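PDB 7CTP: protein Niban 2 from Homo sapiens, which may suppress apoptosis and promote melanoma cell invasion, and is represented here by a large fragment that includes its pleckstrin homology (PH) domain. Local coordinates for residues 432-435 / 436-440; 24-27 / 28-31; 330-333 / 334-338; 448-451 / 452-455; 37-40 / 41-45. One frame throughout, in Å; residues are numbered along the deposited sequence.

All five contacts are turns of long helices, spread over three of them. Interactions 2 and 5 follow one another on helix 10-48, their centres about 20 Å apart, and both face helix 260-337, whose C-terminal end is interaction 3. Interactions 1 and 4 share helix 422-455, with centres about 23 Å apart, and both pack on helix 464-511, which interaction 3 meets as well. Interaction 1 is the most central and is buried; interactions 3 and 4 lie farthest apart, about 53 Å between centres. A glycerol, probably from crystallisation, sits about 4 Å from the side chain of Met43 in interaction 5; the contacts themselves are structural packing.

Interaction 1 of 5, residues 432-435 / 436-440; sequences AQIH and MREQM
His435 ND1 gives Glu438 OE2 a weak hydrogen bond, 3.3 Å long and bent to 136° at the hydrogen. The two groups lie side by side, with ring and carboxylate planes 66° apart, and a histidine three residues before a glutamate suits such a pairing on one helix face. The backbone supplies the regular i to i+4 bonds, among them Glu438 N to Ile434 O at 3.0 Å. This is the alpha-helical repeat in the middle of helix 422-455, here mostly buried and packed against helices 342-378 and 464-511.

Van der Waals contacts of hydrocarbon with polar groups run alongside. Ile434 sends its two branches to different partners: CD1 lies over one face of the Arg437 guanidinium, 3.7 Å from NH2, while CG2, anti to the backbone N, approaches Glu438 OE1 at 3.6 Å. Arginine suits this place because its flat face accepts a methyl group while NH1 bonds to His192. The apolar contact is on another side of the helix, where Met436, extended beyond CG, brings CE to 4.3 Å from Ala432 CB; the small alanine leaves room for the thioether, and the methionine side chain also touches Phe357.

Interaction 2 of 5, residues 24-27 / 28-31; sequences LTEF and LQFY
Leu28 N and Tyr31 N bond to Leu24 O and Phe27 O at 2.8 and 2.9 Å, ordinary i to i+4 links of helix 10-48, whereas Glu26 O receives two weak bonds, from Phe30 N and from Gln29 N, which bonds chiefly to Thr25 O. The aromatic ring of Phe27 reaches along the helix to the next turn, crossing Leu28 and Tyr31 obliquely: CG lies anti to the backbone N (chi1 169°), which carries CE2 to 3.9 Å from Tyr31 CB and CD2 to 3.8 Å from Leu28 CD2. A broad, flat residue suits this place because it also meets Phe208, Ala211 and Ile212 of helix 204-218. An alanine here would remove the ring and is likely to leave a gap between Leu28, Tyr31 and helix 204-218. Leu24, Leu28 and Tyr31 pack on helix 260-337, so this amphipathic turn sits between two helices.

Phe30 lies alongside Glu26, with carboxylate and ring planes 32° apart. Glu26 OE1 comes to the ring's edge in its plane, 3.9 Å from CE2, while OE2 makes a salt bridge to Lys219. One water donates to both Glu26 O, at 2.9 Å, and Gln29 OE1, at 3.0 Å, tying the exposed amide back to the helix. Hydrocarbon thus gathers around Phe27, while on the partly exposed side the carboxylate probably meets the slightly positive ring hydrogens of Phe30 favourably.

Interaction 3 of 5, residues 330-333 / 334-338; sequences AEVC and VRNHV
Val332 and Asn336 lie side by side, pointing the same way, with the valine CG1 3.6 Å from the amide ND2. The other branch, CG2, turns to Arg335 and stands 3.7 Å from NH1, so the beta-branched residue serves two neighbours at once. Arg335 folds back along the helix through an unstaggered first torsion (chi1 -123°) and a bend at chi3 (39°). One face of its guanidinium thereby looks toward Val332 CA and Glu331 O, offset toward the rim. The carboxylate of Glu331 is near without touching: OE1 is 4.9 Å from Arg335 NH2.

Farther along, Cys333 and His337 meet obliquely, SG lying 5.2 Å from the imidazole centroid, and His337 CB lies 3.3 Å from Cys333 O. The backbone holds these groups in place. Asn336 N bonds to Val332 O and His337 N to Cys333 O, each at 2.9 Å, the latter bent to 137° as helix 260-337 comes to its end; Val338 is the first residue to leave helical angles.

The outer frame is formed by two helices. Val334 fits between them, touching Leu503 of helix 464-511 and Thr543 and Val544 of helix 532-555, with Cys333 on the first and Ala330 on the second. The long polar residues occupy the more exposed flank, where Glu331 and Arg335 probably attract each other weakly through space without a direct salt bridge.

Interaction 4 of 5, residues 448-451 / 452-455; sequences ETLL and HQEL
Gln453 reaches back along helix 422-455 toward Leu450 and Thr449. Its CB is 3.4 Å from Leu450 O, and CG comes to 3.2 Å from Thr449 O. The chain then runs extended (chi2 178°), bringing CD to 3.8 Å from Leu450 CD2. The whole amide lies against that methyl, OE1 closest at 3.4 Å from Leu450 CD2, and NE2 also comes within 4.1 Å of Thr449 CG2. Glutamine suits the exposed flank because its methylenes pass over the carbonyl oxygens of Leu450 and Thr449 while its amide, packed on Leu450, can still face solvent. Thr449 turns its methyl to this amide and gives its hydroxyl to Tyr445 O, a bond within its own helix.

On the side facing the neighbouring helices, Leu451 and Leu455 stand one turn apart, CD1 of Leu451 4.2 Å from CG of Leu455. Leu451 touches Ile468 and Met388, Leu455 touches Leu464 and Leu384. An alanine in place of Leu455 would probably open a gap beside Leu451 CD1 and lose the contacts of this residue with Leu384 and Leu464.

Leu455 N closes the turn onto Leu451 O at 2.8 Å. Leucine hydrocarbon joins the turn to helices 384-391 and 464-511, and a salt bridge from Glu454 to Arg470 adds a charged tie to the second, while the glutamine contact with Leu450 is one of van der Waals packing rather than hydrogen bonding.

Interaction 5 of 5, residues 37-40 / 41-45; sequences VALF and NSMRH
Phe40 lays the far side of its ring against CD of Arg44, with CZ and CE2 both 4.0 Å from that atom. The two side chains point the same way, ring and guanidinium planes 46° apart, and the arginine is extended from CG to NE, so this methylene, not the guanidinium, meets the ring. Phe40 CG is anti to the backbone N (chi1 173°), and this also brings CD2 to 3.6 Å from Asn41 OD1; the two side chains cross at about a right angle, with ring and amide planes 62° apart.

Asn41 has a second neighbour in Val37, whose CG1 is 3.7 Å from ND2. Elsewhere on the turn Leu39 CD1 is 4.1 Å from Met43 SD; methionine suits the place because its unbranched thioether can lie alongside Leu39. Arg44 N bonds to Phe40 O at 2.8 Å.

This part of helix 10-48 is amphipathic, with Val37, Leu39, Phe40 and Met43 buried and His45 exposed. It settles against helix 260-337: Leu39 meets Met300, Arg44 lies on Ile312, and the flat apolar ring of Phe40 suits its place by packing on Met308 and Ile311 as well as on the arginine methylene. Loop residues add to the packing, with Phe529 against Phe40, Leu531 against Val37, and Val203 against Leu39.

Interaction 1 of 5, residues 432-435 / 436-440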
loop_
_atom_site.group_PDB
_atom_site.type_symbol
_atom_site.label_atom_id
_atom_site.label_comp_id
_atom_site.label_asym_id
_atom_site.label_seq_id
_atom_site.Cartn_x
_atom_site.Cartn_y
_atom_site.Cartn_z
ATOM N N ALA A 432 8.395 -1.061 -0.950
ATOM C CA ALA A 432 9.678 -1.742 -0.752
ATOM C C ALA A 432 9.706 -2.504 0.570
ATOM O O ALA A 432 10.225 -3.628 0.639
ATOM C CB ALA A 432 10.830 -0.737 -0.817
ATOM N N GLN A 433 9.158 -1.911 1.633
ATOM C CA GLN A 433 9.184 -2.562 2.939
ATOM C C GLN A 433 8.286 -3.792 2.959
ATOM O O GLN A 433 8.635 -4.816 3.563
ATOM C CB GLN A 433 8.783 -1.566 4.025
ATOM C CG GLN A 433 9.802 -0.443 4.166
ATOM C CD GLN A 433 9.399 0.631 5.155
ATOM O OE1 GLN A 433 8.217 0.828 5.441
ATOM N NE2 GLN A 433 10.395 1.348 5.676
ATOM N N ILE A 434 7.138 -3.728 2.282
ATOM C CA ILE A 434 6.272 -4.905 2.215
ATOM C C ILE A 434 6.979 -6.046 1.487
ATOM O O ILE A 434 6.910 -7.208 1.912
ATOM C CB ILE A 434 4.923 -4.549 1.555
ATOM C CG1 ILE A 434 4.006 -3.837 2.559
ATOM C CG2 ILE A 434 4.223 -5.800 1.018
ATOM C CD1 ILE A 434 3.602 -4.677 3.758
ATOM N N HIS A 435 7.684 -5.733 0.393
ATOM C CA HIS A 435 8.461 -6.762 -0.294
ATOM C C HIS A 435 9.512 -7.362 0.633
ATOM O O HIS A 435 9.759 -8.573 0.597
ATOM C CB HIS A 435 9.144 -6.205 -1.544
ATOM C CG HIS A 435 8.217 -5.904 -2.683
ATOM N ND1 HIS A 435 7.371 -6.846 -3.229
ATOM C CD2 HIS A 435 8.035 -4.772 -3.404
ATOM C CE1 HIS A 435 6.690 -6.298 -4.223
ATOM N NE2 HIS A 435 7.075 -5.040 -4.350
ATOM N N MET A 436 10.158 -6.530 1.459
ATOM C CA MET A 436 11.160 -7.064 2.380
ATOM C C MET A 436 10.534 -8.037 3.365
ATOM O O MET A 436 11.119 -9.082 3.674
ATOM C CB MET A 436 11.865 -5.929 3.126
ATOM C CG MET A 436 12.784 -5.115 2.262
ATOM S SD MET A 436 13.439 -3.713 3.190
ATOM C CE MET A 436 13.731 -2.580 1.845
ATOM N N ARG A 437 9.344 -7.709 3.872
ATOM C CA ARG A 437 8.656 -8.606 4.794
ATOM C C ARG A 437 8.317 -9.924 4.111
ATOM O O ARG A 437 8.511 -11.005 4.682
ATOM C CB ARG A 437 7.395 -7.941 5.334
ATOM C CG ARG A 437 6.761 -8.668 6.518
ATOM C CD ARG A 437 5.557 -7.907 7.060
ATOM N NE ARG A 437 4.421 -7.951 6.131
ATOM C CZ ARG A 437 3.183 -7.591 6.453
ATOM N NH1 ARG A 437 2.921 -7.167 7.683
ATOM N NH2 ARG A 437 2.207 -7.661 5.549
ATOM N N GLU A 438 7.820 -9.845 2.876
ATOM C CA GLU A 438 7.488 -11.049 2.118
ATOM C C GLU A 438 8.718 -11.922 1.920
ATOM O O GLU A 438 8.674 -13.138 2.139
ATOM C CB GLU A 438 6.877 -10.658 0.771
ATOM C CG GLU A 438 5.505 -10.017 0.899
ATOM C CD GLU A 438 5.040 -9.337 -0.378
ATOM O OE1 GLU A 438 3.825 -9.068 -0.483
ATOM O OE2 GLU A 438 5.879 -9.058 -1.261
ATOM N N GLN A 439 9.834 -11.318 1.514
ATOM C CA GLN A 439 11.016 -12.125 1.209
ATOM C C GLN A 439 11.616 -12.730 2.471
ATOM O O GLN A 439 12.154 -13.846 2.435
ATOM C CB GLN A 439 12.043 -11.297 0.451
ATOM C CG GLN A 439 11.604 -10.953 -0.967
ATOM C CD GLN A 439 10.985 -12.141 -1.692
ATOM O OE1 GLN A 439 11.635 -13.168 -1.888
ATOM N NE2 GLN A 439 9.727 -12.003 -2.095
ATOM N N MET A 440 11.521 -12.026 3.603
ATOM C CA MET A 440 11.957 -12.624 4.862
ATOM C C MET A 440 11.062 -13.796 5.248
ATOM O O MET A 440 11.557 -14.855 5.656
ATOM C CB MET A 440 11.981 -11.579 5.973
ATOM C CG MET A 440 12.347 -12.140 7.341
ATOM S SD MET A 440 14.071 -12.685 7.408
ATOM C CE MET A 440 14.815 -11.213 8.094
#

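Interaction 2 of 5, residues 24-27 / 28-31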
loop_
_atom_site.group_PDB
_atom_site.type_symbol
_atom_site.label_atom_id
_atom_site.label_comp_id
_atom_site.label_asym_id
_atom_site.label_seq_id
_atom_site.Cartn_x
_atom_site.Cartn_y
_atom_site.Cartn_z
ATOM N N LEU A 24 -19.476 8.255 -6.329
ATOM C CA LEU A 24 -19.407 6.800 -6.380
ATOM C C LEU A 24 -19.952 6.269 -7.697
ATOM O O LEU A 24 -19.391 5.322 -8.263
ATOM C CB LEU A 24 -20.159 6.195 -5.200
ATOM C CG LEU A 24 -19.486 6.498 -3.863
ATOM C CD1 LEU A 24 -20.466 6.179 -2.732
ATOM C CD2 LEU A 24 -18.190 5.703 -3.697
ATOM N N THR A 25 -21.041 6.867 -8.202
ATOM C CA THR A 25 -21.592 6.452 -9.494
ATOM C C THR A 25 -20.560 6.595 -10.603
ATOM O O THR A 25 -20.358 5.674 -11.405
ATOM C CB THR A 25 -22.848 7.263 -9.825
ATOM O OG1 THR A 25 -23.895 6.919 -8.910
ATOM C CG2 THR A 25 -23.316 6.998 -11.264
ATOM N N GLU A 26 -19.889 7.748 -10.661
ATOM C CA GLU A 26 -18.887 7.956 -11.701
ATOM C C GLU A 26 -17.722 6.988 -11.543
ATOM O O GLU A 26 -17.268 6.388 -12.528
ATOM C CB GLU A 26 -18.395 9.404 -11.703
ATOM C CG GLU A 26 -17.615 9.746 -12.982
ATOM C CD GLU A 26 -16.996 11.134 -12.969
ATOM O OE1 GLU A 26 -16.073 11.370 -13.787
ATOM O OE2 GLU A 26 -17.425 11.976 -12.147
ATOM N N PHE A 27 -17.231 6.806 -10.309
ATOM C CA PHE A 27 -16.167 5.830 -10.092
ATOM C C PHE A 27 -16.591 4.434 -10.535
ATOM O O PHE A 27 -15.811 3.700 -11.153
ATOM C CB PHE A 27 -15.742 5.760 -8.623
ATOM C CG PHE A 27 -14.845 4.571 -8.359
ATOM C CD1 PHE A 27 -13.508 4.627 -8.716
ATOM C CD2 PHE A 27 -15.362 3.369 -7.884
ATOM C CE1 PHE A 27 -12.683 3.528 -8.534
ATOM C CE2 PHE A 27 -14.544 2.261 -7.706
ATOM C CZ PHE A 27 -13.205 2.340 -8.037
ATOM N N LEU A 28 -17.796 4.016 -10.153
ATOM C CA LEU A 28 -18.189 2.636 -10.423
ATOM C C LEU A 28 -18.351 2.374 -11.918
ATOM O O LEU A 28 -18.201 1.230 -12.360
ATOM C CB LEU A 28 -19.472 2.314 -9.654
ATOM C CG LEU A 28 -19.189 2.263 -8.142
ATOM C CD1 LEU A 28 -20.505 2.283 -7.330
ATOM C CD2 LEU A 28 -18.322 1.066 -7.783
ATOM N N GLN A 29 -18.648 3.412 -12.707
ATOM C CA GLN A 29 -18.635 3.258 -14.164
ATOM C C GLN A 29 -17.228 2.960 -14.667
ATOM O O GLN A 29 -17.038 2.070 -15.503
ATOM C CB GLN A 29 -19.195 4.510 -14.843
ATOM C CG GLN A 29 -20.655 4.792 -14.527
ATOM C CD GLN A 29 -21.145 6.106 -15.119
ATOM O OE1 GLN A 29 -20.512 7.157 -14.960
ATOM N NE2 GLN A 29 -22.277 6.055 -15.807
ATOM N N PHE A 30 -16.222 3.677 -14.154
ATOM C CA PHE A 30 -14.836 3.327 -14.474
ATOM C C PHE A 30 -14.507 1.906 -14.031
ATOM O O PHE A 30 -13.806 1.169 -14.739
ATOM C CB PHE A 30 -13.863 4.310 -13.810
ATOM C CG PHE A 30 -13.769 5.644 -14.500
ATOM C CD1 PHE A 30 -13.040 5.784 -15.672
ATOM C CD2 PHE A 30 -14.381 6.764 -13.957
ATOM C CE1 PHE A 30 -12.944 7.025 -16.303
ATOM C CE2 PHE A 30 -14.287 8.007 -14.586
ATOM C CZ PHE A 30 -13.569 8.130 -15.758
ATOM N N TYR A 31 -14.993 1.506 -12.853
ATOM C CA TYR A 31 -14.671 0.187 -12.318
ATOM C C TYR A 31 -15.276 -0.927 -13.176
ATOM O O TYR A 31 -14.583 -1.888 -13.540
ATOM C CB TYR A 31 -15.155 0.089 -10.869
ATOM C CG TYR A 31 -14.917 -1.253 -10.248
ATOM C CD1 TYR A 31 -13.647 -1.631 -9.848
ATOM C CD2 TYR A 31 -15.957 -2.160 -10.087
ATOM C CE1 TYR A 31 -13.415 -2.867 -9.287
ATOM C CE2 TYR A 31 -15.734 -3.396 -9.535
ATOM C CZ TYR A 31 -14.469 -3.746 -9.138
ATOM O OH TYR A 31 -14.237 -4.972 -8.583
HETATM O O HOH W 1 -17.538 7.420 -15.181
#

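Interaction 3 of 5, residues 330-333 / 334-338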
loop_
_atom_site.group_PDB
_atom_site.type_symbol
_atom_site.label_atom_id
_atom_site.label_comp_id
_atom_site.label_asym_id
_atom_site.label_seq_id
_atom_site.Cartn_x
_atom_site.Cartn_y
_atom_site.Cartn_z
ATOM N N ALA A 330 4.770 11.175 -28.812
ATOM C CA ALA A 330 5.149 10.445 -27.607
ATOM C C ALA A 330 6.647 10.176 -27.582
ATOM O O ALA A 330 7.307 10.372 -26.555
ATOM C CB ALA A 330 4.360 9.140 -27.502
ATOM N N GLU A 331 7.206 9.720 -28.711
ATOM C CA GLU A 331 8.625 9.384 -28.742
ATOM C C GLU A 331 9.488 10.619 -28.513
ATOM O O GLU A 331 10.510 10.545 -27.818
ATOM C CB GLU A 331 8.974 8.698 -30.063
ATOM C CG GLU A 331 8.640 7.203 -30.063
ATOM C CD GLU A 331 8.762 6.564 -31.440
ATOM O OE1 GLU A 331 8.887 7.306 -32.434
ATOM O OE2 GLU A 331 8.725 5.319 -31.521
ATOM N N VAL A 332 9.074 11.765 -29.058
ATOM C CA VAL A 332 9.816 13.001 -28.823
ATOM C C VAL A 332 9.779 13.361 -27.347
ATOM O O VAL A 332 10.787 13.787 -26.768
ATOM C CB VAL A 332 9.264 14.146 -29.693
ATOM C CG1 VAL A 332 9.842 15.489 -29.218
ATOM C CG2 VAL A 332 9.586 13.918 -31.165
ATOM N N CYS A 333 8.617 13.174 -26.705
ATOM C CA CYS A 333 8.486 13.579 -25.309
ATOM C C CYS A 333 9.327 12.671 -24.417
ATOM O O CYS A 333 9.974 13.140 -23.472
ATOM C CB CYS A 333 7.002 13.581 -24.910
ATOM S SG CYS A 333 6.651 14.181 -23.216
ATOM N N VAL A 334 9.383 11.372 -24.738
ATOM C CA VAL A 334 10.251 10.468 -23.985
ATOM C C VAL A 334 11.716 10.847 -24.177
ATOM O O VAL A 334 12.495 10.903 -23.216
ATOM C CB VAL A 334 10.005 9.008 -24.399
ATOM C CG1 VAL A 334 11.088 8.119 -23.820
ATOM C CG2 VAL A 334 8.628 8.547 -23.937
ATOM N N ARG A 335 12.120 11.085 -25.428
ATOM C CA ARG A 335 13.528 11.359 -25.699
ATOM C C ARG A 335 13.979 12.629 -24.998
ATOM O O ARG A 335 15.072 12.674 -24.417
ATOM C CB ARG A 335 13.777 11.469 -27.206
ATOM C CG ARG A 335 14.831 10.486 -27.719
ATOM C CD ARG A 335 14.590 10.114 -29.180
ATOM N NE ARG A 335 14.144 11.266 -29.949
ATOM C CZ ARG A 335 13.263 11.219 -30.938
ATOM N NH1 ARG A 335 12.924 12.334 -31.563
ATOM N NH2 ARG A 335 12.736 10.058 -31.316
ATOM N N ASN A 336 13.138 13.658 -25.010
ATOM C CA ASN A 336 13.545 14.960 -24.507
ATOM C C ASN A 336 13.319 15.130 -23.014
ATOM O O ASN A 336 14.074 15.863 -22.366
ATOM C CB ASN A 336 12.798 16.067 -25.251
ATOM C CG ASN A 336 13.167 16.128 -26.714
ATOM O OD1 ASN A 336 13.979 15.328 -27.181
ATOM N ND2 ASN A 336 12.559 17.060 -27.450
ATOM N N HIS A 337 12.314 14.461 -22.449
ATOM C CA HIS A 337 11.842 14.808 -21.117
ATOM C C HIS A 337 11.773 13.648 -20.137
ATOM O O HIS A 337 11.513 13.893 -18.952
ATOM C CB HIS A 337 10.455 15.472 -21.213
ATOM C CG HIS A 337 10.434 16.683 -22.092
ATOM N ND1 HIS A 337 11.102 17.846 -21.766
ATOM C CD2 HIS A 337 9.856 16.906 -23.295
ATOM C CE1 HIS A 337 10.928 18.736 -22.728
ATOM N NE2 HIS A 337 10.179 18.191 -23.669
ATOM N N VAL A 338 12.002 12.409 -20.571
ATOM C CA VAL A 338 11.945 11.257 -19.674
ATOM C C VAL A 338 13.277 10.525 -19.682
ATOM O O VAL A 338 13.900 10.335 -18.633
ATOM C CB VAL A 338 10.816 10.281 -20.061
ATOM C CG1 VAL A 338 10.741 9.151 -19.034
ATOM C CG2 VAL A 338 9.492 10.997 -20.172
#

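Interaction 4 of 5, residues 448-451 / 452-455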
loop_
_atom_site.group_PDB
_atom_site.type_symbol
_atom_site.label_atom_id
_atom_site.label_comp_id
_atom_site.label_asym_id
_atom_site.label_seq_id
_atom_site.Cartn_x
_atom_site.Cartn_y
_atom_site.Cartn_z
ATOM N N GLU A 448 12.491 -23.629 7.122
ATOM C CA GLU A 448 11.800 -24.604 7.961
ATOM C C GLU A 448 11.424 -25.841 7.156
ATOM O O GLU A 448 11.683 -26.978 7.577
ATOM C CB GLU A 448 10.549 -23.985 8.587
ATOM C CG GLU A 448 9.747 -24.991 9.414
ATOM C CD GLU A 448 8.598 -24.369 10.179
ATOM O OE1 GLU A 448 8.197 -23.231 9.851
ATOM O OE2 GLU A 448 8.090 -25.032 11.109
ATOM N N THR A 449 10.823 -25.633 5.984
ATOM C CA THR A 449 10.369 -26.754 5.167
ATOM C C THR A 449 11.538 -27.627 4.726
ATOM O O THR A 449 11.473 -28.860 4.809
ATOM C CB THR A 449 9.593 -26.237 3.960
ATOM O OG1 THR A 449 8.579 -25.330 4.409
ATOM C CG2 THR A 449 8.928 -27.392 3.224
ATOM N N LEU A 450 12.622 -27.001 4.264
ATOM C CA LEU A 450 13.759 -27.771 3.768
ATOM C C LEU A 450 14.515 -28.446 4.908
ATOM O O LEU A 450 15.032 -29.556 4.741
ATOM C CB LEU A 450 14.688 -26.869 2.957
ATOM C CG LEU A 450 14.125 -26.333 1.646
ATOM C CD1 LEU A 450 15.244 -25.840 0.749
ATOM C CD2 LEU A 450 13.284 -27.395 0.942
ATOM N N LEU A 451 14.589 -27.799 6.075
ATOM C CA LEU A 451 15.262 -28.429 7.208
ATOM C C LEU A 451 14.504 -29.665 7.671
ATOM O O LEU A 451 15.113 -30.700 7.962
ATOM C CB LEU A 451 15.427 -27.438 8.357
ATOM C CG LEU A 451 16.230 -27.910 9.577
ATOM C CD1 LEU A 451 17.646 -28.317 9.184
ATOM C CD2 LEU A 451 16.267 -26.833 10.658
ATOM N N HIS A 452 13.174 -29.581 7.735
ATOM C CA HIS A 452 12.386 -30.747 8.122
ATOM C C HIS A 452 12.614 -31.899 7.150
ATOM O O HIS A 452 12.769 -33.052 7.568
ATOM C CB HIS A 452 10.905 -30.367 8.202
ATOM C CG HIS A 452 10.010 -31.464 8.695
ATOM N ND1 HIS A 452 9.189 -32.191 7.856
ATOM C CD2 HIS A 452 9.795 -31.947 9.943
ATOM C CE1 HIS A 452 8.512 -33.077 8.565
ATOM N NE2 HIS A 452 8.862 -32.951 9.834
ATOM N N GLN A 453 12.664 -31.598 5.848
ATOM C CA GLN A 453 12.999 -32.609 4.847
ATOM C C GLN A 453 14.358 -33.228 5.133
ATOM O O GLN A 453 14.507 -34.456 5.162
ATOM C CB GLN A 453 13.009 -31.989 3.452
ATOM C CG GLN A 453 11.685 -31.482 2.932
ATOM C CD GLN A 453 11.826 -30.848 1.564
ATOM O OE1 GLN A 453 12.924 -30.807 1.006
ATOM N NE2 GLN A 453 10.720 -30.356 1.013
ATOM N N GLU A 454 15.371 -32.380 5.326
ATOM C CA GLU A 454 16.728 -32.861 5.555
ATOM C C GLU A 454 16.805 -33.731 6.798
ATOM O O GLU A 454 17.540 -34.725 6.828
ATOM C CB GLU A 454 17.680 -31.673 5.677
ATOM C CG GLU A 454 19.146 -32.041 5.718
ATOM C CD GLU A 454 19.716 -32.305 4.343
ATOM O OE1 GLU A 454 20.948 -32.478 4.248
ATOM O OE2 GLU A 454 18.938 -32.331 3.363
ATOM N N LEU A 455 16.036 -33.380 7.829
ATOM C CA LEU A 455 16.097 -34.095 9.096
ATOM C C LEU A 455 15.472 -35.478 9.025
ATOM O O LEU A 455 15.690 -36.284 9.934
ATOM C CB LEU A 455 15.403 -33.283 10.177
ATOM C CG LEU A 455 16.161 -32.038 10.591
ATOM C CD1 LEU A 455 15.553 -31.553 11.860
ATOM C CD2 LEU A 455 17.627 -32.356 10.768
#

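Interaction 5 of 5, residues 37-40 / 41-45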
loop_
_atom_site.group_PDB
_atom_site.type_symbol
_atom_site.label_atom_id
_atom_site.label_comp_id
_atom_site.label_asym_id
_atom_site.label_seq_id
_atom_site.Cartn_x
_atom_site.Cartn_y
_atom_site.Cartn_z
ATOM N N VAL A 37 -11.456 -5.720 -18.649
ATOM C CA VAL A 37 -10.108 -5.571 -19.185
ATOM C C VAL A 37 -9.112 -6.288 -18.284
ATOM O O VAL A 37 -8.243 -7.032 -18.751
ATOM C CB VAL A 37 -9.754 -4.078 -19.346
ATOM C CG1 VAL A 37 -8.282 -3.912 -19.757
ATOM C CG2 VAL A 37 -10.687 -3.386 -20.349
ATOM N N ALA A 38 -9.236 -6.082 -16.968
ATOM C CA ALA A 38 -8.381 -6.785 -16.020
ATOM C C ALA A 38 -8.549 -8.293 -16.136
ATOM O O ALA A 38 -7.569 -9.045 -16.035
ATOM C CB ALA A 38 -8.688 -6.328 -14.594
ATOM N N LEU A 39 -9.792 -8.751 -16.325
ATOM C CA LEU A 39 -10.054 -10.178 -16.492
ATOM C C LEU A 39 -9.385 -10.707 -17.752
ATOM O O LEU A 39 -8.724 -11.754 -17.728
ATOM C CB LEU A 39 -11.561 -10.429 -16.538
ATOM C CG LEU A 39 -12.005 -11.887 -16.723
ATOM C CD1 LEU A 39 -11.586 -12.721 -15.522
ATOM C CD2 LEU A 39 -13.518 -11.940 -16.910
ATOM N N PHE A 40 -9.539 -9.991 -18.866
ATOM C CA PHE A 40 -8.899 -10.421 -20.106
ATOM C C PHE A 40 -7.382 -10.493 -19.956
ATOM O O PHE A 40 -6.747 -11.456 -20.406
ATOM C CB PHE A 40 -9.266 -9.484 -21.253
ATOM C CG PHE A 40 -8.506 -9.779 -22.508
ATOM C CD1 PHE A 40 -8.888 -10.828 -23.326
ATOM C CD2 PHE A 40 -7.382 -9.039 -22.848
ATOM C CE1 PHE A 40 -8.178 -11.119 -24.476
ATOM C CE2 PHE A 40 -6.669 -9.330 -24.000
ATOM C CZ PHE A 40 -7.076 -10.370 -24.816
ATOM N N ASN A 41 -6.772 -9.471 -19.345
ATOM C CA ASN A 41 -5.311 -9.464 -19.233
ATOM C C ASN A 41 -4.815 -10.625 -18.380
ATOM O O ASN A 41 -3.790 -11.249 -18.692
ATOM C CB ASN A 41 -4.821 -8.136 -18.653
ATOM C CG ASN A 41 -5.013 -6.973 -19.610
ATOM O OD1 ASN A 41 -5.025 -7.147 -20.830
ATOM N ND2 ASN A 41 -5.149 -5.772 -19.054
ATOM N N SER A 42 -5.528 -10.928 -17.296
ATOM C CA SER A 42 -5.121 -12.020 -16.423
ATOM C C SER A 42 -5.291 -13.349 -17.138
ATOM O O SER A 42 -4.399 -14.208 -17.101
ATOM C CB SER A 42 -5.924 -11.993 -15.122
ATOM O OG SER A 42 -5.617 -13.114 -14.296
ATOM N N MET A 43 -6.422 -13.526 -17.821
ATOM C CA MET A 43 -6.641 -14.779 -18.535
ATOM C C MET A 43 -5.660 -14.943 -19.683
ATOM O O MET A 43 -5.219 -16.063 -19.966
ATOM C CB MET A 43 -8.075 -14.859 -19.041
ATOM C CG MET A 43 -9.055 -15.065 -17.926
ATOM S SD MET A 43 -10.705 -15.310 -18.579
ATOM C CE MET A 43 -10.526 -16.932 -19.352
ATOM N N ARG A 44 -5.296 -13.848 -20.350
ATOM C CA ARG A 44 -4.326 -13.972 -21.430
ATOM C C ARG A 44 -2.984 -14.452 -20.893
ATOM O O ARG A 44 -2.337 -15.316 -21.500
ATOM C CB ARG A 44 -4.174 -12.654 -22.181
ATOM C CG ARG A 44 -3.347 -12.788 -23.455
ATOM C CD ARG A 44 -3.232 -11.465 -24.174
ATOM N NE ARG A 44 -2.357 -11.548 -25.338
ATOM C CZ ARG A 44 -1.987 -10.496 -26.060
ATOM N NH1 ARG A 44 -2.418 -9.286 -25.733
ATOM N NH2 ARG A 44 -1.189 -10.652 -27.110
ATOM N N HIS A 45 -2.570 -13.928 -19.732
ATOM C CA HIS A 45 -1.314 -14.358 -19.123
ATOM C C HIS A 45 -1.347 -15.843 -18.785
ATOM O O HIS A 45 -0.396 -16.579 -19.070
ATOM C CB HIS A 45 -1.020 -13.529 -17.871
ATOM C CG HIS A 45 -0.412 -12.193 -18.159
ATOM N ND1 HIS A 45 0.640 -12.026 -19.034
ATOM C CD2 HIS A 45 -0.711 -10.959 -17.687
ATOM C CE1 HIS A 45 0.963 -10.745 -19.090
ATOM N NE2 HIS A 45 0.159 -10.077 -18.283
#